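Hypothetical protein (Burkholderia xenovorans, PDB 2O8Q) is of unknown function but has a cupin-like fold and holds a nickel ion at a three-histidine site, consistent with a metal-dependent role. Local coordinates at residues A[8-13]-A[85-90]; A[68-73]-A[110-115]; A[73-78]-A[101-106]. All blocks are in the same frame, centred on the assembly; numbering follows the deposited sequence.

The three contacts illustrate how the chemistry of a β-sandwich contact follows its place in the fold. Interaction 2 is the buried one, an antiparallel strand pair inside the larger sheet, mostly apolar apart from the buried E114 carboxylate. Interaction 3 pairs two strands of the smaller sheet; one of its faces looks to the nickel side, the other carries salt bridges. Both have a classic β bulge, and they share G73, the residue linking strands 66-72 and 74-79. Interaction 1, near the surface, lacks direct hydrogen bonds and relies on apolar contacts, water and a long salt bridge. Its strand 83-88 neighbours strand 74-79 of interaction 3, and interactions 1 and 2 both touch a second subunit.

Interaction 1 (A[8-13]-A[85-90]); sequences IQHEPK and VMLEAG. With EDO (1,2-ethanediol), chain G.
I8 meets V85 and L87 through its CG2 methyl, and this small cluster forms the apolar part of a contact between the end of strand 7-9 with the loop after it and strand 83-88 with its following turn. No direct hydrogen bond crosses it. I8 and V85 reach toward each other tip to tip, with I8 CG2 3.8 Å from V85 CG1. The same methyl lies 3.7 Å from L87 CD2, the leucine coming in at a slant. A chi1 of -54° puts CG1 of I8 beside the backbone N and CG2 anti to it, between V85 and L87. L87 CD2 also lies against the H10 ring, where the two side chains cross at about a right angle.

Polar contacts are carried mainly by water. M86 O lies at the edge of the H10 ring, near its plane, 3.3 Å from H10 CE1, while H10 ND1 is in plane with a water 2.7 Å away that accepts from E88 N. A second water accepts from E11 N and donates to A89 O. Beside it, E11 OE1 approaches G90 CA at 3.4 Å, an approach open to it because G90 has no side chain; the positive phi of G90 (93°) also suits glycine.

Charge enters at the K13 end, among exposed side chains, where K13 NZ and E88 OE2 form a long salt bridge of 3.6 Å. At the other end an ethanediol, probably from the crystallisation liquor, accepts an almost straight hydrogen bond from I8 N.

In the cupin-like fold this contact joins the edges of two sheets. Q9 pairs with S92 in the larger sheet, V85 and L87 pair with F77 and V75 in the smaller one, and G90 O receives a hydrogen bond from R29 of a second subunit.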
loop_
_atom_site.group_PDB
_atom_site.type_symbol
_atom_site.label_atom_id
_atom_site.label_comp_id
_atom_site.label_asym_id
_atom_site.label_seq_id
_atom_site.Cartn_x
_atom_site.Cartn_y
_atom_site.Cartn_z
ATOM N N ILE A 8 7.789 -13.022 12.878
ATOM C CA ILE A 8 8.457 -12.496 14.067
ATOM C C ILE A 8 9.944 -12.523 13.839
ATOM O O ILE A 8 10.492 -13.484 13.288
ATOM C CB ILE A 8 8.143 -13.395 15.295
ATOM C CG1 ILE A 8 6.616 -13.553 15.470
ATOM C CG2 ILE A 8 8.865 -12.880 16.550
ATOM C CD1 ILE A 8 5.838 -12.214 15.634
ATOM N N GLN A 9 10.600 -11.453 14.291
ATOM C CA GLN A 9 12.057 -11.438 14.370
ATOM C C GLN A 9 12.503 -10.898 15.697
ATOM O O GLN A 9 11.845 -10.110 16.330
ATOM C CB GLN A 9 12.698 -10.625 13.249
ATOM C CG GLN A 9 12.982 -11.457 11.995
ATOM C CD GLN A 9 14.029 -12.606 12.192
ATOM O OE1 GLN A 9 13.955 -13.628 11.507
ATOM N NE2 GLN A 9 14.953 -12.442 13.144
ATOM N N HIS A 10 13.655 -11.375 16.136
ATOM C CA HIS A 10 14.242 -10.955 17.407
ATOM C C HIS A 10 15.648 -10.430 17.112
ATOM O O HIS A 10 16.298 -10.897 16.179
ATOM C CB HIS A 10 14.313 -12.146 18.381
ATOM C CG HIS A 10 12.986 -12.809 18.678
ATOM N ND1 HIS A 10 12.035 -12.259 19.530
ATOM C CD2 HIS A 10 12.449 -13.971 18.234
ATOM C CE1 HIS A 10 10.979 -13.055 19.583
ATOM N NE2 HIS A 10 11.217 -14.110 18.827
ATOM N N GLU A 11 16.114 -9.468 17.900
ATOM C CA GLU A 11 17.469 -8.948 17.774
ATOM C C GLU A 11 18.457 -9.881 18.499
ATOM O O GLU A 11 18.321 -10.055 19.699
ATOM C CB GLU A 11 17.529 -7.566 18.392
ATOM C CG GLU A 11 18.866 -6.913 18.208
ATOM C CD GLU A 11 18.848 -5.485 18.607
ATOM O OE1 GLU A 11 17.883 -5.020 19.259
ATOM O OE2 GLU A 11 19.828 -4.814 18.265
ATOM N N PRO A 12 19.436 -10.460 17.780
ATOM C CA PRO A 12 20.500 -11.212 18.488
ATOM C C PRO A 12 21.312 -10.351 19.464
ATOM O O PRO A 12 21.495 -9.129 19.270
ATOM C CB PRO A 12 21.361 -11.741 17.351
ATOM C CG PRO A 12 20.439 -11.745 16.151
ATOM C CD PRO A 12 19.628 -10.508 16.325
ATOM N N LYS A 13 21.808 -10.992 20.522
ATOM C CA LYS A 13 22.214 -10.267 21.754
ATOM C C LYS A 13 23.577 -9.551 22.187
ATOM O O LYS A 13 23.424 -8.457 22.724
ATOM C CB LYS A 13 21.664 -11.058 22.986
ATOM C CG LYS A 13 20.282 -10.531 23.474
ATOM C CD LYS A 13 19.514 -11.535 24.328
ATOM C CE LYS A 13 18.070 -11.078 24.591
ATOM N NZ LYS A 13 17.988 -9.889 25.485
ATOM N N VAL A 85 3.922 -15.347 21.498
ATOM C CA VAL A 85 5.187 -14.757 21.072
ATOM C C VAL A 85 5.566 -13.706 22.093
ATOM O O VAL A 85 4.817 -12.751 22.297
ATOM C CB VAL A 85 5.037 -13.964 19.714
ATOM C CG1 VAL A 85 6.364 -13.287 19.398
ATOM C CG2 VAL A 85 4.548 -14.851 18.592
HETATM N N MSE A 86 6.755 -13.813 22.663
HETATM C CA MSE A 86 7.288 -12.809 23.558
HETATM C C MSE A 86 8.330 -11.912 22.840
HETATM O O MSE A 86 9.313 -12.418 22.315
HETATM C CB MSE A 86 7.923 -13.489 24.751
HETATM C CG MSE A 86 8.775 -12.586 25.584
HETATM SE SE MSE A 86 7.644 -11.475 26.695
HETATM C CE MSE A 86 6.854 -12.779 27.919
ATOM N N LEU A 87 8.103 -10.603 22.793
ATOM C CA LEU A 87 9.001 -9.705 22.122
ATOM C C LEU A 87 9.675 -8.770 23.119
ATOM O O LEU A 87 8.999 -8.186 23.961
ATOM C CB LEU A 87 8.234 -8.808 21.126
ATOM C CG LEU A 87 7.555 -9.419 19.931
ATOM C CD1 LEU A 87 6.869 -8.260 19.079
ATOM C CD2 LEU A 87 8.580 -10.189 19.123
ATOM N N GLU A 88 10.981 -8.572 22.968
ATOM C CA GLU A 88 11.721 -7.609 23.771
ATOM C C GLU A 88 12.208 -6.510 22.835
ATOM O O GLU A 88 11.935 -6.575 21.623
ATOM C CB GLU A 88 12.948 -8.272 24.408
ATOM C CG GLU A 88 12.671 -9.448 25.296
ATOM C CD GLU A 88 13.979 -10.007 25.843
ATOM O OE1 GLU A 88 14.428 -9.484 26.870
ATOM O OE2 GLU A 88 14.542 -10.936 25.231
ATOM N N ALA A 89 12.977 -5.550 23.357
ATOM C CA ALA A 89 13.490 -4.466 22.484
ATOM C C ALA A 89 14.192 -5.076 21.265
ATOM O O ALA A 89 15.006 -6.024 21.422
ATOM C CB ALA A 89 14.421 -3.514 23.234
ATOM N N GLY A 90 13.904 -4.521 20.080
ATOM C CA GLY A 90 14.519 -4.983 18.844
ATOM C C GLY A 90 13.679 -6.031 18.161
ATOM O O GLY A 90 13.972 -6.378 17.044
HETATM C C1 EDO G . 6.904 -16.348 12.791
HETATM O O1 EDO G . 8.206 -15.937 12.358
HETATM C C2 EDO G . 6.926 -17.473 13.844
HETATM O O2 EDO G . 8.113 -17.489 14.651
HETATM O O HOH W 1 12.541 -10.115 21.132
HETATM O O HOH W 2 14.756 -8.639 20.388
#

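Interaction 2 (A[68-73]-A[110-115]); sequences FYVLRG and LEVLEI
F68 and E114 lie side by side and point the same way, the phenyl ring and the carboxylate turned 32° from each other, with F68 CZ 3.3 Å from E114 OE2. E114 is fully extended, CG anti to the backbone N (chi1 180°), which carries its carboxylate out alongside the ring. Both oxygens of this buried group have partners outside the contact: H44 holds OE1 and Q66 holds OE2, which fixes it there. V112 CG2 lies at the edge of the F68 ring, near its plane; it is also 3.9 Å from F68 CB and 4.1 Å from V70 CG2.

The backbones form an antiparallel pair within the larger sheet of the cupin-like fold. Y69 and L113 exchange two hydrogen bonds, Y69 N to L113 O being 2.9 Å and in the carbonyl plane. A classic β bulge then places L71 and R72 both opposite E111, whose carbonyl oxygen takes N-H groups from each; the shorter bond, from L71 N to E111 O, is 2.7 Å.

L71 is covered by its counterpart L71 of a second subunit. The solvent side belongs to exposed R72, which packs on E111 through their CB atoms; no guanidinium N-H points at the E111 carboxylate, and a general charge attraction is likely at most.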
loop_
_atom_site.group_PDB
_atom_site.type_symbol
_atom_site.label_atom_id
_atom_site.label_comp_id
_atom_site.label_asym_id
_atom_site.label_seq_id
_atom_site.Cartn_x
_atom_site.Cartn_y
_atom_site.Cartn_z
ATOM N N PHE A 68 4.783 -4.088 14.083
ATOM C CA PHE A 68 5.214 -3.562 15.374
ATOM C C PHE A 68 6.713 -3.787 15.515
ATOM O O PHE A 68 7.236 -4.863 15.137
ATOM C CB PHE A 68 4.536 -4.324 16.516
ATOM C CG PHE A 68 3.062 -4.061 16.560
ATOM C CD1 PHE A 68 2.554 -2.919 17.173
ATOM C CD2 PHE A 68 2.195 -4.848 15.848
ATOM C CE1 PHE A 68 1.205 -2.643 17.139
ATOM C CE2 PHE A 68 0.858 -4.551 15.828
ATOM C CZ PHE A 68 0.365 -3.460 16.447
ATOM N N TYR A 69 7.375 -2.771 16.057
ATOM C CA TYR A 69 8.814 -2.847 16.405
ATOM C C TYR A 69 8.971 -2.381 17.841
ATOM O O TYR A 69 8.691 -1.274 18.160
ATOM C CB TYR A 69 9.679 -2.019 15.447
ATOM C CG TYR A 69 11.166 -2.244 15.616
ATOM C CD1 TYR A 69 11.851 -1.562 16.605
ATOM C CD2 TYR A 69 11.847 -3.177 14.856
ATOM C CE1 TYR A 69 13.204 -1.788 16.786
ATOM C CE2 TYR A 69 13.184 -3.390 15.019
ATOM C CZ TYR A 69 13.868 -2.708 15.989
ATOM O OH TYR A 69 15.227 -2.936 16.177
ATOM N N VAL A 70 9.424 -3.271 18.710
ATOM C CA VAL A 70 9.549 -2.950 20.132
ATOM C C VAL A 70 10.791 -2.116 20.406
ATOM O O VAL A 70 11.917 -2.492 20.073
ATOM C CB VAL A 70 9.532 -4.210 21.009
ATOM C CG1 VAL A 70 9.648 -3.794 22.490
ATOM C CG2 VAL A 70 8.258 -5.004 20.746
ATOM N N LEU A 71 10.567 -0.954 21.048
ATOM C CA LEU A 71 11.648 0.010 21.327
ATOM C C LEU A 71 12.210 -0.151 22.748
ATOM O O LEU A 71 13.365 0.178 23.017
ATOM C CB LEU A 71 11.107 1.432 21.120
ATOM C CG LEU A 71 10.595 1.743 19.708
ATOM C CD1 LEU A 71 9.834 3.078 19.702
ATOM C CD2 LEU A 71 11.751 1.721 18.698
ATOM N N ARG A 72 11.354 -0.589 23.682
ATOM C CA ARG A 72 11.701 -0.693 25.116
ATOM C C ARG A 72 10.722 -1.653 25.759
ATOM O O ARG A 72 9.578 -1.746 25.363
ATOM C CB ARG A 72 11.583 0.674 25.787
ATOM C CG ARG A 72 12.117 0.729 27.218
ATOM C CD ARG A 72 11.922 2.142 27.861
ATOM N NE ARG A 72 10.499 2.534 27.870
ATOM C CZ ARG A 72 9.897 3.246 28.827
ATOM N NH1 ARG A 72 10.584 3.660 29.900
ATOM N NH2 ARG A 72 8.591 3.535 28.723
ATOM N N GLY A 73 11.216 -2.408 26.733
ATOM C CA GLY A 73 10.357 -3.290 27.491
ATOM C C GLY A 73 10.078 -4.554 26.739
ATOM O O GLY A 73 10.875 -4.999 25.895
ATOM N N LEU A 110 6.930 -0.787 28.506
ATOM C CA LEU A 110 6.797 -1.054 27.077
ATOM C C LEU A 110 6.689 0.235 26.236
ATOM O O LEU A 110 5.877 1.121 26.539
ATOM C CB LEU A 110 5.561 -1.904 26.770
ATOM C CG LEU A 110 5.228 -2.168 25.289
ATOM C CD1 LEU A 110 6.293 -3.101 24.724
ATOM C CD2 LEU A 110 3.792 -2.698 25.145
ATOM N N GLU A 111 7.476 0.283 25.165
ATOM C CA GLU A 111 7.331 1.293 24.104
ATOM C C GLU A 111 7.470 0.576 22.772
ATOM O O GLU A 111 8.463 -0.113 22.571
ATOM C CB GLU A 111 8.424 2.349 24.251
ATOM C CG GLU A 111 8.209 3.597 23.401
ATOM C CD GLU A 111 9.264 4.666 23.644
ATOM O OE1 GLU A 111 10.376 4.311 24.094
ATOM O OE2 GLU A 111 8.985 5.850 23.377
ATOM N N VAL A 112 6.501 0.737 21.871
ATOM C CA VAL A 112 6.472 -0.009 20.631
ATOM C C VAL A 112 6.033 0.920 19.516
ATOM O O VAL A 112 5.052 1.655 19.666
ATOM C CB VAL A 112 5.581 -1.293 20.776
ATOM C CG1 VAL A 112 4.167 -0.951 21.163
ATOM C CG2 VAL A 112 5.647 -2.153 19.496
ATOM N N LEU A 113 6.706 0.848 18.386
ATOM C CA LEU A 113 6.304 1.578 17.196
ATOM C C LEU A 113 5.377 0.678 16.373
ATOM O O LEU A 113 5.662 -0.481 16.118
ATOM C CB LEU A 113 7.548 1.905 16.371
ATOM C CG LEU A 113 7.357 2.633 15.038
ATOM C CD1 LEU A 113 6.811 4.074 15.211
ATOM C CD2 LEU A 113 8.707 2.617 14.205
ATOM N N GLU A 114 4.258 1.253 15.957
ATOM C CA GLU A 114 3.288 0.597 15.105
ATOM C C GLU A 114 3.243 1.384 13.796
ATOM O O GLU A 114 3.112 2.597 13.825
ATOM C CB GLU A 114 1.865 0.581 15.701
ATOM C CG GLU A 114 0.810 -0.101 14.810
ATOM C CD GLU A 114 -0.549 -0.208 15.446
ATOM O OE1 GLU A 114 -0.858 0.573 16.395
ATOM O OE2 GLU A 114 -1.372 -1.059 15.002
ATOM N N ILE A 115 3.327 0.652 12.673
ATOM C CA ILE A 115 3.171 1.187 11.323
ATOM C C ILE A 115 2.009 0.423 10.705
ATOM O O ILE A 115 2.015 -0.795 10.693
ATOM C CB ILE A 115 4.434 1.036 10.469
ATOM C CG1 ILE A 115 5.679 1.485 11.239
ATOM C CG2 ILE A 115 4.217 1.743 9.107
ATOM C CD1 ILE A 115 6.468 0.358 11.959
#

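Interaction 3 (A[73-78]-A[101-106]). With NI (nickel (II) ion), chain C.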
loop_
_atom_site.group_PDB
_atom_site.type_symbol
_atom_site.label_atom_id
_atom_site.label_comp_id
_atom_site.label_asym_id
_atom_site.label_seq_id
_atom_site.Cartn_x
_atom_site.Cartn_y
_atom_site.Cartn_z
ATOM N N GLY A 73 11.216 -2.408 26.733
ATOM C CA GLY A 73 10.357 -3.290 27.491
ATOM C C GLY A 73 10.078 -4.554 26.739
ATOM O O GLY A 73 10.875 -4.999 25.895
ATOM N N TRP A 74 8.950 -5.181 27.075
ATOM C CA TRP A 74 8.572 -6.413 26.415
ATOM C C TRP A 74 7.065 -6.530 26.344
ATOM O O TRP A 74 6.346 -5.888 27.075
ATOM C CB TRP A 74 9.191 -7.617 27.152
ATOM C CG TRP A 74 8.770 -7.801 28.593
ATOM C CD1 TRP A 74 9.510 -7.488 29.705
ATOM C CD2 TRP A 74 7.511 -8.329 29.096
ATOM N NE1 TRP A 74 8.802 -7.770 30.851
ATOM C CE2 TRP A 74 7.584 -8.289 30.511
ATOM C CE3 TRP A 74 6.344 -8.841 28.498
ATOM C CZ2 TRP A 74 6.532 -8.696 31.311
ATOM C CZ3 TRP A 74 5.304 -9.247 29.310
ATOM C CH2 TRP A 74 5.413 -9.180 30.684
ATOM N N VAL A 75 6.593 -7.308 25.383
ATOM C CA VAL A 75 5.159 -7.516 25.214
ATOM C C VAL A 75 4.974 -8.927 24.657
ATOM O O VAL A 75 5.775 -9.393 23.839
ATOM C CB VAL A 75 4.551 -6.484 24.246
ATOM C CG1 VAL A 75 5.273 -6.471 22.877
ATOM C CG2 VAL A 75 3.052 -6.677 24.085
ATOM N N GLU A 76 3.936 -9.632 25.131
ATOM C CA GLU A 76 3.608 -10.985 24.652
ATOM C C GLU A 76 2.257 -10.914 23.934
ATOM O O GLU A 76 1.236 -10.473 24.490
ATOM C CB GLU A 76 3.542 -11.963 25.831
ATOM C CG GLU A 76 3.414 -13.412 25.416
ATOM C CD GLU A 76 3.440 -14.372 26.555
ATOM O OE1 GLU A 76 2.754 -14.098 27.560
ATOM O OE2 GLU A 76 4.164 -15.403 26.458
ATOM N N PHE A 77 2.291 -11.370 22.675
ATOM C CA PHE A 77 1.130 -11.473 21.822
ATOM C C PHE A 77 0.803 -12.939 21.630
ATOM O O PHE A 77 1.590 -13.855 21.954
ATOM C CB PHE A 77 1.478 -10.906 20.444
ATOM C CG PHE A 77 1.756 -9.413 20.437
ATOM C CD1 PHE A 77 0.839 -8.538 20.971
ATOM C CD2 PHE A 77 2.890 -8.903 19.816
ATOM C CE1 PHE A 77 1.072 -7.155 20.945
ATOM C CE2 PHE A 77 3.108 -7.522 19.744
ATOM C CZ PHE A 77 2.217 -6.658 20.301
ATOM N N GLU A 78 -0.411 -13.222 21.171
ATOM C CA GLU A 78 -0.790 -14.565 20.787
ATOM C C GLU A 78 -1.515 -14.468 19.456
ATOM O O GLU A 78 -2.357 -13.601 19.270
ATOM C CB GLU A 78 -1.676 -15.266 21.829
ATOM C CG GLU A 78 -1.854 -16.724 21.542
ATOM C CD GLU A 78 -2.801 -17.437 22.502
ATOM O OE1 GLU A 78 -3.246 -16.805 23.489
ATOM O OE2 GLU A 78 -3.082 -18.639 22.264
ATOM N N HIS A 101 -5.759 -12.229 16.743
ATOM C CA HIS A 101 -4.666 -12.117 17.710
ATOM C C HIS A 101 -5.129 -11.463 18.998
ATOM O O HIS A 101 -6.232 -10.945 19.110
ATOM C CB HIS A 101 -3.493 -11.335 17.131
ATOM C CG HIS A 101 -3.827 -9.904 16.888
ATOM N ND1 HIS A 101 -4.683 -9.497 15.884
ATOM C CD2 HIS A 101 -3.492 -8.778 17.574
ATOM C CE1 HIS A 101 -4.854 -8.186 15.976
ATOM N NE2 HIS A 101 -4.128 -7.725 16.976
ATOM N N ARG A 102 -4.262 -11.491 20.004
ATOM C CA ARG A 102 -4.564 -10.792 21.238
ATOM C C ARG A 102 -3.233 -10.472 21.916
ATOM O O ARG A 102 -2.203 -11.049 21.545
ATOM C CB ARG A 102 -5.506 -11.620 22.130
ATOM C CG ARG A 102 -4.959 -12.956 22.583
ATOM C CD ARG A 102 -5.906 -13.680 23.519
ATOM N NE ARG A 102 -5.448 -15.012 23.893
ATOM C CZ ARG A 102 -6.039 -15.748 24.833
ATOM N NH1 ARG A 102 -7.096 -15.250 25.476
ATOM N NH2 ARG A 102 -5.589 -16.969 25.129
ATOM N N GLU A 103 -3.281 -9.529 22.857
ATOM C CA GLU A 103 -2.107 -9.178 23.669
ATOM C C GLU A 103 -2.289 -9.783 25.036
ATOM O O GLU A 103 -3.308 -9.549 25.675
ATOM C CB GLU A 103 -1.942 -7.673 23.838
ATOM C CG GLU A 103 -0.623 -7.314 24.507
ATOM C CD GLU A 103 -0.817 -6.478 25.766
ATOM O OE1 GLU A 103 -1.763 -5.645 25.824
ATOM O OE2 GLU A 103 -0.023 -6.678 26.706
ATOM N N LEU A 104 -1.318 -10.600 25.452
ATOM C CA LEU A 104 -1.433 -11.322 26.715
ATOM C C LEU A 104 -0.974 -10.539 27.930
ATOM O O LEU A 104 -1.578 -10.621 28.996
ATOM C CB LEU A 104 -0.669 -12.621 26.633
ATOM C CG LEU A 104 -1.139 -13.633 25.586
ATOM C CD1 LEU A 104 -0.325 -14.955 25.674
ATOM C CD2 LEU A 104 -2.625 -13.961 25.783
ATOM N N ARG A 105 0.104 -9.781 27.776
ATOM C CA ARG A 105 0.694 -9.047 28.891
ATOM C C ARG A 105 1.824 -8.215 28.362
ATOM O O ARG A 105 2.354 -8.505 27.284
ATOM C CB ARG A 105 1.220 -10.018 29.976
ATOM C CG ARG A 105 2.029 -11.226 29.469
ATOM C CD ARG A 105 2.441 -12.202 30.550
ATOM N NE ARG A 105 1.333 -12.768 31.305
ATOM C CZ ARG A 105 0.592 -13.797 30.901
ATOM N NH1 ARG A 105 0.829 -14.354 29.725
ATOM N NH2 ARG A 105 -0.368 -14.279 31.669
ATOM N N HIS A 106 2.237 -7.212 29.139
ATOM C CA HIS A 106 3.388 -6.379 28.770
ATOM C C HIS A 106 4.057 -5.776 29.993
ATOM O O HIS A 106 3.494 -5.705 31.076
ATOM C CB HIS A 106 2.986 -5.275 27.792
ATOM C CG HIS A 106 1.943 -4.384 28.343
ATOM N ND1 HIS A 106 0.602 -4.627 28.139
ATOM C CD2 HIS A 106 2.019 -3.278 29.131
ATOM C CE1 HIS A 106 -0.103 -3.702 28.776
ATOM N NE2 HIS A 106 0.731 -2.870 29.379
HETATM NI NI NI C . -4.455 -5.850 17.966
HETATM O O HOH W 3 -2.675 -5.034 17.139
HETATM O O HOH W 4 -4.738 -4.104 19.189
HETATM O O HOH W 5 -3.264 -6.531 19.622
#
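E78 and R102 run side by side and point the same way, and E78 has more surface covered by this contact than any other residue. The arginine, extended from CG to NE, offers NE and NH2 side-on, and both bond to one oxygen, E78 OE1, with R102 NH2 at 2.9 Å. That oxygen lies near the guanidinium plane, although NE meets it from above the carboxylate plane and NH2 from its syn side.

E76 repeats the theme two residues earlier with R105. E76 OE1 accepts a single bond of 2.9 Å from R105 NH1, nearly in the guanidinium plane, while the two flat groups stand 69° apart. L104 CD1 rests 3.7 Å from E76 OE1 and L104 CD2 3.7 Å from E78 OE1, so the leucine's two methyls touch one ion pair each. The backbone beneath carries a classic β bulge: L104 and R105 both face E76, with E76 N bonded to R105 O and L104 N to E76 O at 2.7 Å.

H106 C lies over one face of the W74 indole toward its rim, 3.7 Å from W74 CH2. On the face of V75, F77, E103 and H106, H106 ND1 donates to E103 OE2 at 2.6 Å. H101 coordinates nickel through NE2, together with H59, H61 and three waters. Opposite charges thus probably neutralise each other in pairs on the partly exposed E76 and E78 face, while H101 gives the metal a ligand whose ring orientation is probably set by V99 O.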